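Local coordinates for D-glyceraldehyde dehydrogenase (NADP(+)) (Thermoplasma acidophilum, PDB 5IZD), which oxidises D-glyceraldehyde to (R)-glycerate with NADP+ as hydride acceptor in the non-phosphorylated Entner-Doudoroff pathway, at residues V20-P25 with P320-G325; G140-L145 with L220-G225; G166-L171 with K195-F200; G249-F254 with A283-Y288; A260-A265 with D295-R300. All coordinates share one frame; numbering follows the deposited sequence.

Starting from the N terminus, residues 20-25 at the end of a strand open the longest loop, which contact 1 closes at 320-325 and within which the other four contacts nest. Contact 2 joins 140-145 to 220-225 in the cofactor-binding sheet. Nested inside its loop, contact 3 pairs 166-171 with 195-200 in the same sheet, and V142 and A144 bond to T168 and V170 between the two. Contacts 4 and 5 come after contact 2 has closed and cross each other: 249-254 and 260-265 open before 283-288 and 295-300 close. Contact 4 pairs two strands of the seven-stranded sheet, and contact 5 packs two helices on it, F254 meeting A265, and L287 meeting F297 and M298.

Contact 1 (V20-P25 with P320-G325); sequences VDKYSP and PLINKG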
# COMPACT_ATOMS: atom_id res chain seq x y z
N VAL A 20 38.49 27.33 -7.00
CA VAL A 20 37.56 28.36 -7.43
C VAL A 20 37.15 29.20 -6.21
O VAL A 20 36.95 28.66 -5.11
CB VAL A 20 36.30 27.69 -8.00
CG1 VAL A 20 35.31 28.72 -8.54
CG2 VAL A 20 36.66 26.68 -9.09
N ASP A 21 37.06 30.52 -6.40
CA ASP A 21 36.66 31.39 -5.31
C ASP A 21 35.16 31.33 -5.00
O ASP A 21 34.34 31.25 -5.89
CB ASP A 21 37.03 32.86 -5.63
CG ASP A 21 38.52 33.08 -5.68
OD1 ASP A 21 39.26 32.27 -5.08
OD2 ASP A 21 38.95 34.09 -6.30
N LYS A 22 34.84 31.45 -3.72
CA LYS A 22 33.47 31.67 -3.22
C LYS A 22 33.35 33.11 -2.70
O LYS A 22 34.16 33.53 -1.86
CB LYS A 22 33.18 30.69 -2.09
CG LYS A 22 32.06 31.07 -1.12
CD LYS A 22 30.75 31.08 -1.80
CE LYS A 22 29.69 31.57 -0.83
NZ LYS A 22 28.45 31.95 -1.59
N TYR A 23 32.37 33.83 -3.23
CA TYR A 23 31.96 35.18 -2.81
C TYR A 23 30.86 35.24 -1.78
O TYR A 23 29.87 34.45 -1.84
CB TYR A 23 31.47 35.97 -4.04
CG TYR A 23 32.60 36.35 -4.94
CD1 TYR A 23 33.12 35.44 -5.87
CD2 TYR A 23 33.22 37.60 -4.82
CE1 TYR A 23 34.22 35.80 -6.69
CE2 TYR A 23 34.26 37.96 -5.63
CZ TYR A 23 34.74 37.04 -6.56
OH TYR A 23 35.80 37.41 -7.31
N SER A 24 31.01 36.18 -0.84
CA SER A 24 29.94 36.53 0.11
C SER A 24 28.86 37.35 -0.59
O SER A 24 29.16 38.36 -1.20
CB SER A 24 30.48 37.38 1.26
OG SER A 24 29.41 37.97 2.01
N PRO A 25 27.60 36.95 -0.43
CA PRO A 25 26.55 37.81 -1.01
C PRO A 25 26.23 39.03 -0.17
O PRO A 25 25.51 39.90 -0.63
CB PRO A 25 25.32 36.87 -1.10
CG PRO A 25 25.52 35.91 -0.02
CD PRO A 25 27.03 35.67 0.01
N PRO A 320 20.28 38.89 0.98
CA PRO A 320 20.66 39.23 -0.37
C PRO A 320 20.40 38.12 -1.36
O PRO A 320 20.23 36.94 -0.97
CB PRO A 320 22.19 39.48 -0.23
CG PRO A 320 22.57 38.49 0.82
CD PRO A 320 21.47 38.60 1.81
N LEU A 321 20.42 38.47 -2.64
CA LEU A 321 20.55 37.46 -3.70
C LEU A 321 21.93 36.78 -3.64
O LEU A 321 22.90 37.38 -3.18
CB LEU A 321 20.30 38.07 -5.07
CG LEU A 321 19.00 38.89 -5.18
CD1 LEU A 321 18.93 39.59 -6.53
CD2 LEU A 321 17.85 38.00 -4.97
N ILE A 322 21.99 35.54 -4.11
CA ILE A 322 23.16 34.69 -4.02
C ILE A 322 24.43 35.20 -4.68
O ILE A 322 25.51 34.97 -4.16
CB ILE A 322 22.86 33.24 -4.49
CG1 ILE A 322 23.98 32.24 -4.09
CG2 ILE A 322 22.46 33.16 -5.97
CD1 ILE A 322 24.16 32.13 -2.59
N ASN A 323 24.33 35.87 -5.81
CA ASN A 323 25.54 36.30 -6.51
C ASN A 323 25.27 37.47 -7.43
O ASN A 323 24.12 37.88 -7.63
CB ASN A 323 26.23 35.13 -7.24
CG ASN A 323 25.32 34.43 -8.26
OD1 ASN A 323 24.61 35.08 -9.01
ND2 ASN A 323 25.35 33.12 -8.27
N LYS A 324 26.37 38.04 -7.97
CA LYS A 324 26.30 39.19 -8.87
C LYS A 324 25.40 38.91 -10.07
O LYS A 324 24.62 39.77 -10.45
CB LYS A 324 27.71 39.68 -9.36
CG LYS A 324 27.78 41.17 -9.56
CD LYS A 324 29.16 41.74 -9.99
N GLY A 325 25.50 37.71 -10.65
CA GLY A 325 24.68 37.41 -11.82
C GLY A 325 23.15 37.36 -11.52
O GLY A 325 22.36 37.77 -12.34
O HOH W 1 27.86 32.92 -4.27
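The rings of P25 and P320 meet at the close-packed end of this contact, with P25 CB 3.7 Å from P320 CG. The CB of P25 is directed at residues 320-322 and lies 3.2 Å from L321 O, while I322 O is a little farther from the same carbon. In return, P320 CB comes to 3.4 Å from the carbonyl oxygen P25 O. Each proline therefore presses on the other segment's backbone as well as on its ring, and no direct hydrogen bond crosses here.

The joint links the N-terminal region to the lead-in of helix 324-339: residues 20-23 belong to strand 19-23, outermost within this chain in a small mixed sheet, and N323 is the N-cap of the helix, its OD1 accepting from A326 N. I322 also packs on W148, a residue that probably contacts NADP, as in relatives, and its side chain lies about 6 Å from the bound NADP at the nearest atoms.

Away from the prolines the fit is looser and more polar. Only the end of K22 nears the turn, NZ staying 4.4 Å from I322 CD1. A turn at chi2 (66°) in an otherwise extended side chain brings the ammonium here, where it bonds D176 O and E89 O and, weakly, its own neighbour Y23 O. A water completes the link, accepting from K22 NZ at 2.9 Å and donating to I322 O at 3.1 Å. Y23 marks the solvent side: its ring is exposed and swings off from residues 320-325.

Contact 2 (G140-L145 with L220-G225); sequences GIVVAL and LITMTG. With NAP (NADP nicotinamide-adenine-dinucleotide phosphate), chain I.
Strands 141-145 and 220-224 run parallel, 4.7 Å apart and 19° off alignment, and five backbone hydrogen bonds join them, from L220 N to I141 O at the start to T224 N to L145 O at the end. The central ones are nearly straight, T222 N reaching V143 O at 2.8 Å. On one face V142, A144, L220 and T222 pack together. V142 and L220 lie side by side, CG1 of the valine 3.9 Å from CD2 of the leucine. T222 turns its methyl inward: CG2 sits between the backbone N and the carbonyl carbon and comes to 3.8 Å from both V142 CG1 and A144 CB. Its OG1, anti to the backbone N (chi1 -175°), bonds Y467 OH and K158 NZ.

The other face carries V143, L145, I221 and M223, covered by helices 205-214 and 227-236. L145 CD1 touches I221 CG2 at 4.0 Å. It also reaches the adenine, L145 CD1 lying 3.7 Å from N3A of NADP. M223 bends at chi2, and its CE ends 3.7 Å from O2A of the diphosphate. G225 passes so near that oxygen that a CB would clash with it. Parallel strands whose C-terminal ends meet the dinucleotide in this way are characteristic of the Rossmann-like cofactor domain of aldehyde dehydrogenases.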
# COMPACT_ATOMS: atom_id res chain seq x y z
N GLY A 140 21.75 1.38 -7.21
CA GLY A 140 23.21 1.28 -7.32
C GLY A 140 23.89 2.58 -7.00
O GLY A 140 23.83 2.97 -5.87
N ILE A 141 24.48 3.25 -8.00
CA ILE A 141 25.14 4.54 -7.81
C ILE A 141 24.30 5.76 -8.11
O ILE A 141 23.86 5.95 -9.25
CB ILE A 141 26.44 4.65 -8.64
CG1 ILE A 141 27.32 3.45 -8.33
CG2 ILE A 141 27.14 5.97 -8.32
CD1 ILE A 141 28.46 3.24 -9.31
N VAL A 142 24.05 6.54 -7.07
CA VAL A 142 23.23 7.76 -7.12
C VAL A 142 24.20 8.98 -7.23
O VAL A 142 25.14 9.07 -6.44
CB VAL A 142 22.38 7.88 -5.82
CG1 VAL A 142 21.73 9.24 -5.68
CG2 VAL A 142 21.35 6.78 -5.72
N VAL A 143 23.94 9.85 -8.19
CA VAL A 143 24.56 11.13 -8.30
C VAL A 143 23.55 12.16 -7.81
O VAL A 143 22.32 12.18 -8.26
CB VAL A 143 25.01 11.44 -9.74
CG1 VAL A 143 25.42 12.90 -9.86
CG2 VAL A 143 26.15 10.54 -10.17
N ALA A 144 24.00 12.94 -6.85
CA ALA A 144 23.19 13.97 -6.21
C ALA A 144 23.75 15.34 -6.53
O ALA A 144 24.93 15.61 -6.27
CB ALA A 144 23.14 13.77 -4.72
N LEU A 145 22.91 16.17 -7.18
CA LEU A 145 23.31 17.48 -7.67
C LEU A 145 22.43 18.48 -6.94
O LEU A 145 21.20 18.52 -7.17
CB LEU A 145 23.14 17.61 -9.19
CG LEU A 145 23.95 16.65 -10.02
CD1 LEU A 145 23.38 16.62 -11.43
CD2 LEU A 145 25.40 16.96 -10.04
N LEU A 220 21.27 6.47 -11.21
CA LEU A 220 20.20 7.37 -10.78
C LEU A 220 20.81 8.77 -10.54
O LEU A 220 21.96 8.92 -10.05
CB LEU A 220 19.48 6.82 -9.55
CG LEU A 220 18.26 7.59 -9.01
CD1 LEU A 220 17.40 6.68 -8.17
CD2 LEU A 220 18.76 8.76 -8.10
N ILE A 221 20.10 9.77 -11.02
CA ILE A 221 20.42 11.18 -10.83
C ILE A 221 19.27 11.85 -10.09
O ILE A 221 18.10 11.84 -10.55
CB ILE A 221 20.73 11.89 -12.15
CG1 ILE A 221 22.01 11.28 -12.77
CG2 ILE A 221 21.06 13.38 -11.92
CD1 ILE A 221 22.13 11.44 -14.25
N THR A 222 19.60 12.41 -8.93
CA THR A 222 18.70 13.20 -8.14
C THR A 222 19.20 14.65 -8.11
O THR A 222 20.36 14.90 -7.73
CB THR A 222 18.47 12.60 -6.74
OG1 THR A 222 17.49 13.39 -6.06
CG2 THR A 222 19.71 12.50 -5.87
N MET A 223 18.38 15.59 -8.57
CA MET A 223 18.85 16.96 -8.87
C MET A 223 17.76 17.96 -8.59
O MET A 223 16.57 17.68 -8.84
CB MET A 223 19.33 17.11 -10.32
CG MET A 223 19.62 18.52 -10.77
SD MET A 223 18.22 19.41 -11.48
CE MET A 223 18.96 20.91 -12.15
N THR A 224 18.17 19.13 -8.11
CA THR A 224 17.25 20.24 -7.95
C THR A 224 17.97 21.48 -8.46
O THR A 224 19.16 21.60 -8.23
CB THR A 224 16.78 20.36 -6.49
OG1 THR A 224 16.03 19.19 -6.11
CG2 THR A 224 15.93 21.60 -6.24
N GLY A 225 17.27 22.33 -9.19
CA GLY A 225 17.81 23.57 -9.77
C GLY A 225 16.99 24.15 -10.89
O GLY A 225 15.73 24.02 -10.90
PA NAP I . 21.56 25.14 -11.60
O1A NAP I . 22.49 25.58 -12.68
O2A NAP I . 20.31 24.38 -12.00
O5B NAP I . 22.42 24.27 -10.52
C5B NAP I . 21.93 23.11 -9.81
C4B NAP I . 23.03 22.04 -9.68
O4B NAP I . 23.32 21.47 -10.97
C3B NAP I . 24.37 22.63 -9.19
O3B NAP I . 25.07 21.63 -8.40
C2B NAP I . 25.11 22.90 -10.47
O2B NAP I . 26.51 23.07 -10.31
C1B NAP I . 24.74 21.68 -11.27
N9A NAP I . 24.94 21.78 -12.73
C8A NAP I . 25.04 22.90 -13.50
N7A NAP I . 25.23 22.61 -14.76
C5A NAP I . 25.22 21.21 -14.80
C6A NAP I . 25.37 20.30 -15.85
N6A NAP I . 25.54 20.67 -17.12
N1A NAP I . 25.32 18.98 -15.56
C2A NAP I . 25.17 18.60 -14.28
N3A NAP I . 25.04 19.41 -13.22
C4A NAP I . 25.06 20.72 -13.56
O3 NAP I . 21.14 26.43 -10.78
PN NAP I . 21.56 27.97 -10.97
O1N NAP I . 23.05 28.14 -10.71
O2N NAP I . 20.71 28.84 -10.07
O5D NAP I . 21.25 28.28 -12.45
P2B NAP I . 27.15 24.60 -10.44
O1X NAP I . 28.67 24.43 -10.31
O2X NAP I . 26.64 25.40 -9.34
O3X NAP I . 26.81 25.17 -11.78

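Contact 3 (G166-L171 with K195-F200); sequences GNTVVL and KGVLNF
V169 and L198 stand side by side on one face of a parallel strand pair and point the same way, V169 CG1 touching L198 CD1 at 3.9 Å. On that face, too, L171 and F200 cross obliquely: the leucine comes in at the rim of the ring, its CD2 close to the ring plane and 4.0 Å from CD1 of F200. The backbones beneath are held by V169 N to V197 O, N199 N to V169 O and L171 N to N199 O, each 2.7 Å.

N199 points to the opposite face, beside V170. With CG anti to the carbonyl carbon (chi1 -52°), its amide folds back along its own chain. ND2 donates to G196 O at 3.0 Å, well above that carbonyl's plane, and weakly to V169 O at 3.3 Å, while OD1 accepts from D8 N. A leucine in place of N199 would probably leave G196 O and D8 N without these mates, and the turn before the strand less firmly tied.

The pair belongs to a beta-alpha-beta crossover, strand 168-172, helix 178-190, strand 198-200. That helix packs on L171, L198 and F200, and helix 153-164 reaches V169 and L198. Helix 39-77 lies across V170 and N199, while strand 130-145 bonds the far edge of 168-171.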
# COMPACT_ATOMS: atom_id res chain seq x y z
N GLY A 166 20.10 1.91 0.50
CA GLY A 166 21.22 1.04 0.15
C GLY A 166 21.99 1.45 -1.11
O GLY A 166 22.75 0.65 -1.61
N ASN A 167 21.79 2.68 -1.62
CA ASN A 167 22.54 3.17 -2.74
C ASN A 167 23.81 3.80 -2.22
O ASN A 167 23.83 4.27 -1.08
CB ASN A 167 21.79 4.23 -3.52
CG ASN A 167 20.47 3.73 -4.10
OD1 ASN A 167 20.44 3.13 -5.20
ND2 ASN A 167 19.36 3.98 -3.38
N THR A 168 24.84 3.82 -3.06
CA THR A 168 26.07 4.55 -2.74
C THR A 168 25.95 5.86 -3.47
O THR A 168 25.14 5.97 -4.43
CB THR A 168 27.33 3.82 -3.20
OG1 THR A 168 27.21 3.53 -4.58
CG2 THR A 168 27.47 2.53 -2.43
N VAL A 169 26.71 6.87 -3.03
CA VAL A 169 26.42 8.24 -3.42
C VAL A 169 27.69 9.04 -3.77
O VAL A 169 28.70 8.98 -3.04
CB VAL A 169 25.67 9.02 -2.31
CG1 VAL A 169 25.48 10.49 -2.71
CG2 VAL A 169 24.38 8.37 -1.92
N VAL A 170 27.60 9.74 -4.90
CA VAL A 170 28.51 10.85 -5.29
C VAL A 170 27.72 12.19 -5.32
O VAL A 170 26.80 12.39 -6.17
CB VAL A 170 29.13 10.62 -6.68
CG1 VAL A 170 30.09 11.75 -7.05
CG2 VAL A 170 29.84 9.26 -6.75
N LEU A 171 28.06 13.07 -4.37
CA LEU A 171 27.46 14.39 -4.21
C LEU A 171 28.32 15.52 -4.85
O LEU A 171 29.53 15.62 -4.56
CB LEU A 171 27.20 14.68 -2.72
CG LEU A 171 26.75 16.10 -2.31
CD1 LEU A 171 25.30 16.40 -2.74
CD2 LEU A 171 26.82 16.26 -0.82
N LYS A 195 33.93 3.53 3.64
CA LYS A 195 34.68 4.16 2.54
C LYS A 195 34.10 3.79 1.19
O LYS A 195 33.73 2.65 0.94
CB LYS A 195 36.25 3.91 2.63
CG LYS A 195 36.77 2.75 1.80
CD LYS A 195 38.27 2.56 1.84
CE LYS A 195 38.68 1.52 0.81
N GLY A 196 33.94 4.77 0.33
CA GLY A 196 33.27 4.57 -0.97
C GLY A 196 31.77 4.81 -0.99
O GLY A 196 31.24 5.06 -2.04
N VAL A 197 31.09 4.71 0.15
CA VAL A 197 29.62 4.80 0.18
C VAL A 197 29.16 6.22 -0.12
O VAL A 197 28.12 6.40 -0.74
CB VAL A 197 29.04 4.30 1.51
CG1 VAL A 197 27.51 4.54 1.60
CG2 VAL A 197 29.32 2.83 1.63
N LEU A 198 29.93 7.20 0.33
CA LEU A 198 29.61 8.59 0.16
C LEU A 198 30.84 9.34 -0.34
O LEU A 198 31.85 9.35 0.34
CB LEU A 198 29.17 9.21 1.49
CG LEU A 198 28.79 10.70 1.44
CD1 LEU A 198 27.70 10.96 0.42
CD2 LEU A 198 28.33 11.16 2.80
N ASN A 199 30.73 9.98 -1.50
CA ASN A 199 31.83 10.76 -2.09
C ASN A 199 31.34 12.17 -2.39
O ASN A 199 30.19 12.37 -2.79
CB ASN A 199 32.36 10.09 -3.35
CG ASN A 199 32.73 8.64 -3.13
OD1 ASN A 199 33.89 8.32 -2.82
ND2 ASN A 199 31.76 7.76 -3.23
N PHE A 200 32.28 13.14 -2.28
CA PHE A 200 32.00 14.56 -2.32
C PHE A 200 32.93 15.18 -3.34
O PHE A 200 34.17 15.13 -3.18
CB PHE A 200 32.25 15.19 -0.95
CG PHE A 200 31.96 16.67 -0.87
CD1 PHE A 200 30.67 17.15 -0.98
CD2 PHE A 200 32.99 17.58 -0.70
CE1 PHE A 200 30.41 18.52 -0.86
CE2 PHE A 200 32.73 18.96 -0.60
CZ PHE A 200 31.41 19.42 -0.69

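Contact 4 (G249-F254 with A283-Y288); sequences GGKAPF and AAERLY
K251 meets two successive residues of segment 283-288, E285 with its side chain and R286 with its carbonyl. Crossing E285 at about a right angle, K251 places NZ 2.6 Å from OE1 in a salt bridge. R286 grips K251 O side-on, NE at 3.0 Å and NH2 at 3.1 Å, the oxygen lying in the guanidinium plane. P253 covers one face of that group, CB 3.9 Å above its centre. A252 O accepts from both E285 N and R286 N, and beyond it the strands pair in parallel through F254 N to R286 O and Y288 N to F254 O. F254 and L287 lie alongside, their CD1 atoms 3.8 Å apart.

Further out, Y288 OH accepts from R286 NH1 and is held by Q373. L401 O and A402 O take other guanidinium N-H groups, E380 O and I377 O receive K251 NZ, and E285 accepts from the backbone N of I382 and F383, probable NADP-binding residues.

All three charged residues are buried: K251 and E285 pair with each other and with backbone groups, R286 with backbone carbonyls and the Y288 hydroxyl. The E285 carboxylate, met by an ammonium and two amides, is therefore likely to stay ionised.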
# COMPACT_ATOMS: atom_id res chain seq x y z
N GLY A 249 11.91 23.96 -10.00
CA GLY A 249 11.37 25.26 -9.58
C GLY A 249 9.96 25.43 -10.16
O GLY A 249 9.35 24.41 -10.54
N GLY A 250 9.47 26.67 -10.23
CA GLY A 250 8.07 26.91 -10.55
C GLY A 250 7.65 28.33 -10.69
O GLY A 250 8.48 29.23 -10.71
N LYS A 251 6.33 28.54 -10.82
CA LYS A 251 5.81 29.88 -10.92
C LYS A 251 4.50 29.93 -10.22
O LYS A 251 3.46 30.10 -10.85
CB LYS A 251 5.74 30.28 -12.39
CG LYS A 251 5.31 31.72 -12.68
CD LYS A 251 6.53 32.65 -12.85
CE LYS A 251 6.12 34.11 -12.90
NZ LYS A 251 7.29 34.93 -12.52
N ALA A 252 4.59 29.83 -8.91
CA ALA A 252 3.43 29.60 -8.09
C ALA A 252 2.42 30.75 -8.12
O ALA A 252 2.77 31.89 -7.78
CB ALA A 252 3.87 29.35 -6.66
N PRO A 253 1.17 30.45 -8.55
CA PRO A 253 0.15 31.47 -8.36
C PRO A 253 -0.31 31.56 -6.90
O PRO A 253 -0.51 30.53 -6.25
CB PRO A 253 -1.01 30.98 -9.26
CG PRO A 253 -0.94 29.49 -9.20
CD PRO A 253 0.58 29.18 -9.02
N PHE A 254 -0.53 32.78 -6.45
CA PHE A 254 -1.05 33.10 -5.13
C PHE A 254 -2.45 33.71 -5.29
O PHE A 254 -2.59 34.87 -5.73
CB PHE A 254 -0.10 34.07 -4.45
CG PHE A 254 -0.26 34.14 -2.96
CD1 PHE A 254 -1.31 34.85 -2.39
CD2 PHE A 254 0.61 33.48 -2.12
CE1 PHE A 254 -1.46 34.92 -1.02
CE2 PHE A 254 0.45 33.52 -0.75
CZ PHE A 254 -0.59 34.24 -0.19
N ALA A 283 8.08 29.82 -4.27
CA ALA A 283 7.82 31.24 -3.98
C ALA A 283 6.55 31.68 -4.70
O ALA A 283 6.28 31.25 -5.84
CB ALA A 283 8.99 32.12 -4.45
N ALA A 284 5.80 32.57 -4.05
CA ALA A 284 4.72 33.30 -4.70
C ALA A 284 5.40 34.05 -5.84
O ALA A 284 6.33 34.90 -5.61
CB ALA A 284 4.10 34.31 -3.74
N GLU A 285 4.95 33.70 -7.06
CA GLU A 285 5.50 34.30 -8.27
C GLU A 285 4.45 35.06 -9.06
O GLU A 285 4.82 35.79 -9.96
CB GLU A 285 6.15 33.21 -9.14
CG GLU A 285 7.52 32.68 -8.66
CD GLU A 285 8.74 33.28 -9.37
OE1 GLU A 285 8.56 33.92 -10.46
OE2 GLU A 285 9.90 33.12 -8.83
N ARG A 286 3.16 34.92 -8.77
CA ARG A 286 2.10 35.67 -9.48
C ARG A 286 0.98 35.89 -8.50
O ARG A 286 0.55 34.93 -7.90
CB ARG A 286 1.46 34.85 -10.59
CG ARG A 286 2.40 34.22 -11.54
CD ARG A 286 1.63 33.43 -12.53
NE ARG A 286 1.61 31.99 -12.29
CZ ARG A 286 0.75 31.15 -12.81
NH1 ARG A 286 -0.29 31.60 -13.53
NH2 ARG A 286 0.89 29.87 -12.57
N LEU A 287 0.47 37.10 -8.37
CA LEU A 287 -0.54 37.42 -7.38
C LEU A 287 -1.88 37.71 -8.08
O LEU A 287 -1.95 38.55 -8.96
CB LEU A 287 -0.04 38.59 -6.53
CG LEU A 287 -0.93 39.15 -5.43
CD1 LEU A 287 -1.40 38.06 -4.50
CD2 LEU A 287 -0.18 40.20 -4.64
N TYR A 288 -2.90 36.93 -7.72
CA TYR A 288 -4.27 37.05 -8.24
C TYR A 288 -5.18 37.34 -7.06
O TYR A 288 -5.37 36.46 -6.19
CB TYR A 288 -4.73 35.73 -8.90
CG TYR A 288 -3.90 35.37 -10.09
CD1 TYR A 288 -4.06 36.00 -11.29
CD2 TYR A 288 -2.94 34.41 -10.00
CE1 TYR A 288 -3.32 35.66 -12.39
CE2 TYR A 288 -2.20 34.05 -11.08
CZ TYR A 288 -2.38 34.67 -12.28
OH TYR A 288 -1.53 34.36 -13.32
O HOH W 2 7.14 29.33 -7.57

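Contact 5 (A260-A265 with D295-R300); sequences ADMDNA and DTFMSR
M262 and F297 join two helices, 262-274 and 294-305, that pack side by side on the mostly parallel sheet of the aldehyde dehydrogenase catalytic domain, where helices and strands alternate along the chain. The apolar contacts lie at the heart of the interface. M262 curls through successive bends, chi2 -69° and chi3 -65°, and its CE lands 3.8 Å from F297 CA and 3.9 Å from CD2 of the ring. T296, one residue before F297, brings CG2 near the same methyl. A265 meets the phenyl group at its edge, CB lying near the ring plane and 3.9 Å from CE2. Beneath, F297 packs on L287 and V289 of strand 284-290, so that it touches both the partner helix and the sheet.

The ionic contact is at the rim. R300 reaches over M262, NH1 passing 3.7 Å from M262 CB, and takes D263 end-on with both terminal nitrogens on one oxygen. OD1 is 2.9 Å from NH2 and 3.2 Å from NH1 and lies in the guanidinium plane, but the carboxylate is turned 78° against that plane. A leucine in place of R300 is likely to leave the D263 carboxylate without its charged mate and the two helices without their salt bridge. F492 of the second subunit packs on D263 and R300 alike, and that subunit also bonds N264 through L482 N.

Helix capping is the third kind. D261 is the N-cap of helix 262-274, and its OD1 accepts from N264 N at 2.8 Å, nearly along the carboxylate C-O bond.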
# COMPACT_ATOMS: atom_id res chain seq x y z
N ALA A 260 -11.56 35.68 1.58
CA ALA A 260 -10.35 35.28 2.31
C ALA A 260 -10.19 36.02 3.63
O ALA A 260 -10.63 37.16 3.75
CB ALA A 260 -9.11 35.55 1.45
N ASP A 261 -9.52 35.40 4.60
CA ASP A 261 -9.09 36.13 5.76
C ASP A 261 -7.82 37.00 5.40
O ASP A 261 -6.77 36.46 5.11
CB ASP A 261 -8.76 35.22 6.95
CG ASP A 261 -8.25 36.05 8.16
OD1 ASP A 261 -7.05 36.50 8.22
OD2 ASP A 261 -9.09 36.35 9.02
N MET A 262 -7.99 38.31 5.46
CA MET A 262 -7.00 39.27 4.95
C MET A 262 -5.63 39.16 5.65
O MET A 262 -4.60 39.11 5.00
CB MET A 262 -7.51 40.70 5.10
CG MET A 262 -8.70 41.06 4.21
SD MET A 262 -8.26 41.13 2.46
CE MET A 262 -7.12 42.54 2.54
N ASP A 263 -5.66 39.13 6.98
CA ASP A 263 -4.47 39.03 7.79
C ASP A 263 -3.72 37.76 7.46
O ASP A 263 -2.54 37.80 7.27
CB ASP A 263 -4.78 39.05 9.31
CG ASP A 263 -5.06 40.47 9.84
OD1 ASP A 263 -4.80 41.46 9.14
OD2 ASP A 263 -5.55 40.58 10.98
N ASN A 264 -4.42 36.64 7.36
CA ASN A 264 -3.71 35.39 7.10
C ASN A 264 -3.09 35.34 5.71
O ASN A 264 -1.98 34.86 5.55
CB ASN A 264 -4.59 34.17 7.41
CG ASN A 264 -4.72 33.96 8.92
OD1 ASN A 264 -3.86 34.43 9.70
ND2 ASN A 264 -5.80 33.28 9.34
N ALA A 265 -3.82 35.89 4.73
CA ALA A 265 -3.37 35.91 3.35
C ALA A 265 -2.10 36.76 3.24
O ALA A 265 -1.14 36.33 2.62
CB ALA A 265 -4.44 36.43 2.45
N ASP A 295 -7.80 46.45 -4.03
CA ASP A 295 -7.24 47.77 -3.63
C ASP A 295 -6.75 47.79 -2.18
O ASP A 295 -5.61 48.21 -1.92
CB ASP A 295 -8.23 48.91 -3.86
CG ASP A 295 -8.52 49.14 -5.34
OD1 ASP A 295 -7.62 49.06 -6.21
OD2 ASP A 295 -9.68 49.43 -5.66
N THR A 296 -7.58 47.31 -1.25
CA THR A 296 -7.14 47.15 0.15
C THR A 296 -5.98 46.19 0.28
O THR A 296 -4.98 46.52 0.97
CB THR A 296 -8.23 46.68 1.10
OG1 THR A 296 -9.21 47.68 1.14
CG2 THR A 296 -7.71 46.57 2.53
N PHE A 297 -6.10 45.03 -0.38
CA PHE A 297 -5.03 44.03 -0.32
C PHE A 297 -3.67 44.61 -0.77
O PHE A 297 -2.68 44.54 -0.03
CB PHE A 297 -5.37 42.76 -1.12
CG PHE A 297 -4.42 41.62 -0.86
CD1 PHE A 297 -3.21 41.53 -1.53
CD2 PHE A 297 -4.73 40.65 0.07
CE1 PHE A 297 -2.34 40.48 -1.28
CE2 PHE A 297 -3.86 39.62 0.33
CZ PHE A 297 -2.68 39.51 -0.35
N MET A 298 -3.62 45.19 -1.96
CA MET A 298 -2.36 45.72 -2.50
C MET A 298 -1.74 46.84 -1.66
O MET A 298 -0.53 46.89 -1.53
CB MET A 298 -2.53 46.25 -3.92
CG MET A 298 -2.87 45.17 -4.94
SD MET A 298 -1.83 43.72 -4.87
CE MET A 298 -0.23 44.43 -5.36
N SER A 299 -2.59 47.69 -1.11
CA SER A 299 -2.19 48.79 -0.21
C SER A 299 -1.54 48.22 1.06
O SER A 299 -0.44 48.59 1.44
CB SER A 299 -3.45 49.61 0.10
OG SER A 299 -3.25 50.55 1.13
N ARG A 300 -2.21 47.25 1.70
CA ARG A 300 -1.71 46.62 2.92
C ARG A 300 -0.39 45.90 2.60
O ARG A 300 0.57 45.99 3.37
CB ARG A 300 -2.76 45.66 3.54
CG ARG A 300 -3.97 46.41 4.09
CD ARG A 300 -4.89 45.57 4.97
NE ARG A 300 -4.12 45.10 6.12
CZ ARG A 300 -4.45 44.08 6.91
NH1 ARG A 300 -5.57 43.40 6.73
NH2 ARG A 300 -3.64 43.79 7.94